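Local coordinates for protein enoyl-CoA hydratase/carnithine racemase (Thermus thermophilus JL-18, PDB 6SL9) that probably isomerises CoA thioesters in phenylacetic acid catabolism as the oxepin-CoA-forming, crotonase-family enzyme PaaG, at residues D12-L17 and V49-L54. Sequence-based numbering, arbitrary orientation.
Sequences DGVLVL and VRALLL
Val-14 to Leu-17 pair with Ala-51 to Leu-54, their flat peptide groups side by side in a parallel ladder, with Val-14, Val-16, Ala-51 and Leu-53 on one face and Leu-15, Leu-17, Leu-52 and Leu-54 on the other. Ala-51 O takes Leu-15 N in its carbonyl plane, whereas Leu-53 N approaches Leu-15 O tilted 26° from the plane of the Leu-15 carbonyl. Straightest of the rungs is Leu-17 N to Leu-53 O, 2.7 Å with 176° at the hydrogen. Where the ladder starts, Gly-13 O is gripped twice, by Arg-50 N at 2.7 Å and, in a more bent bond, by Ala-51 N at 3.2 Å.

On the face of Val-14 and Leu-53, CG1 of Val-14 lies anti to its own nitrogen (chi1 -180°), which sets it 4.0 Å from Leu-53 CB. On the opposite face, Leu-15 CB rests on both methyls of Val-49, 3.9 Å from CG1. Leu-54 CD1 reaches across to Leu-17, touching its O at 3.6 Å and also its CB, while the other end of Leu-17, CD1, meets Leu-52 CD2 at 4.2 Å.

The two strands frame a beta-alpha-beta unit of the crotonase fold: the connecting helix 30-45 packs on Leu-17 and Leu-52, helix 186-197 lies against Val-14 and Leu-53, and strands 6-11 and 98-102 extend the sheet on either side.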
loop_
_atom_site.group_PDB
_atom_site.type_symbol
_atom_site.label_atom_id
_atom_site.label_comp_id
_atom_site.label_asym_id
_atom_site.label_seq_id
_atom_site.Cartn_x
_atom_site.Cartn_y
_atom_site.Cartn_z
ATOM N N ASP A 12 22.952 28.037 -1.401
ATOM C CA ASP A 12 21.652 28.760 -1.507
ATOM C C ASP A 12 20.778 28.420 -0.307
ATOM O O ASP A 12 21.128 28.671 0.878
ATOM C CB ASP A 12 20.833 28.297 -2.728
ATOM C CG ASP A 12 21.391 28.614 -4.111
ATOM O OD1 ASP A 12 22.588 29.025 -4.227
ATOM O OD2 ASP A 12 20.622 28.454 -5.097
ATOM N N GLY A 13 19.609 27.920 -0.638
ATOM C CA GLY A 13 18.572 27.540 0.338
ATOM C C GLY A 13 18.635 26.080 0.771
ATOM O O GLY A 13 17.692 25.611 1.404
ATOM N N VAL A 14 19.713 25.371 0.427
ATOM C CA VAL A 14 19.842 23.926 0.696
ATOM C C VAL A 14 20.919 23.691 1.758
ATOM O O VAL A 14 22.076 24.111 1.565
ATOM C CB VAL A 14 20.140 23.140 -0.594
ATOM C CG1 VAL A 14 20.262 21.646 -0.282
ATOM C CG2 VAL A 14 19.079 23.392 -1.638
ATOM N N LEU A 15 20.579 22.932 2.778
ATOM C CA LEU A 15 21.588 22.392 3.699
ATOM C C LEU A 15 21.956 20.990 3.187
ATOM O O LEU A 15 21.117 20.120 3.218
ATOM C CB LEU A 15 21.078 22.391 5.135
ATOM C CG LEU A 15 22.033 21.801 6.155
ATOM C CD1 LEU A 15 23.304 22.605 6.282
ATOM C CD2 LEU A 15 21.379 21.701 7.514
ATOM N N VAL A 16 23.226 20.823 2.844
ATOM C CA VAL A 16 23.774 19.548 2.371
ATOM C C VAL A 16 24.457 18.858 3.545
ATOM O O VAL A 16 25.415 19.426 4.130
ATOM C CB VAL A 16 24.724 19.764 1.202
ATOM C CG1 VAL A 16 25.182 18.392 0.706
ATOM C CG2 VAL A 16 24.120 20.533 0.056
ATOM N N LEU A 17 23.954 17.692 3.852
ATOM C CA LEU A 17 24.478 16.824 4.931
ATOM C C LEU A 17 25.147 15.604 4.323
ATOM O O LEU A 17 24.527 14.929 3.512
ATOM C CB LEU A 17 23.349 16.390 5.861
ATOM C CG LEU A 17 22.582 17.540 6.525
ATOM C CD1 LEU A 17 21.505 17.021 7.464
ATOM C CD2 LEU A 17 23.516 18.527 7.251
ATOM N N VAL A 49 17.476 28.165 5.275
ATOM C CA VAL A 49 17.370 26.798 4.727
ATOM C C VAL A 49 15.917 26.502 4.388
ATOM O O VAL A 49 15.054 26.627 5.273
ATOM C CB VAL A 49 17.968 25.774 5.692
ATOM C CG1 VAL A 49 17.713 24.379 5.237
ATOM C CG2 VAL A 49 19.452 26.024 5.877
ATOM N N ARG A 50 15.660 26.098 3.141
ATOM C CA ARG A 50 14.306 25.696 2.714
ATOM C C ARG A 50 14.258 24.250 2.254
ATOM O O ARG A 50 13.164 23.732 2.043
ATOM C CB ARG A 50 13.795 26.620 1.614
ATOM C CG ARG A 50 13.697 28.074 1.971
ATOM C CD ARG A 50 12.328 28.631 2.203
ATOM N NE ARG A 50 11.444 28.528 1.058
ATOM C CZ ARG A 50 11.392 29.358 0.037
ATOM N NH1 ARG A 50 12.172 30.422 -0.073
ATOM N NH2 ARG A 50 10.524 29.100 -0.908
ATOM N N ALA A 51 15.386 23.582 2.138
ATOM C CA ALA A 51 15.430 22.162 1.756
ATOM C C ALA A 51 16.706 21.552 2.291
ATOM O O ALA A 51 17.681 22.288 2.514
ATOM C CB ALA A 51 15.363 22.004 0.253
ATOM N N LEU A 52 16.720 20.246 2.481
ATOM C CA LEU A 52 17.915 19.506 2.907
ATOM C C LEU A 52 18.230 18.435 1.867
ATOM O O LEU A 52 17.323 17.936 1.184
ATOM C CB LEU A 52 17.666 18.889 4.275
ATOM C CG LEU A 52 17.689 19.838 5.478
ATOM C CD1 LEU A 52 16.385 20.605 5.581
ATOM C CD2 LEU A 52 17.924 19.093 6.758
ATOM N N LEU A 53 19.523 18.123 1.786
ATOM C CA LEU A 53 20.025 17.069 0.888
ATOM C C LEU A 53 20.942 16.182 1.744
ATOM O O LEU A 53 21.882 16.718 2.346
ATOM C CB LEU A 53 20.804 17.667 -0.273
ATOM C CG LEU A 53 21.510 16.715 -1.244
ATOM C CD1 LEU A 53 20.600 15.682 -1.834
ATOM C CD2 LEU A 53 22.177 17.554 -2.335
ATOM N N LEU A 54 20.734 14.866 1.750
ATOM C CA LEU A 54 21.534 13.910 2.526
ATOM C C LEU A 54 22.202 12.951 1.557
ATOM O O LEU A 54 21.522 12.360 0.703
ATOM C CB LEU A 54 20.591 13.174 3.500
ATOM C CG LEU A 54 21.273 12.077 4.342
ATOM C CD1 LEU A 54 22.331 12.657 5.279
ATOM C CD2 LEU A 54 20.195 11.356 5.141
#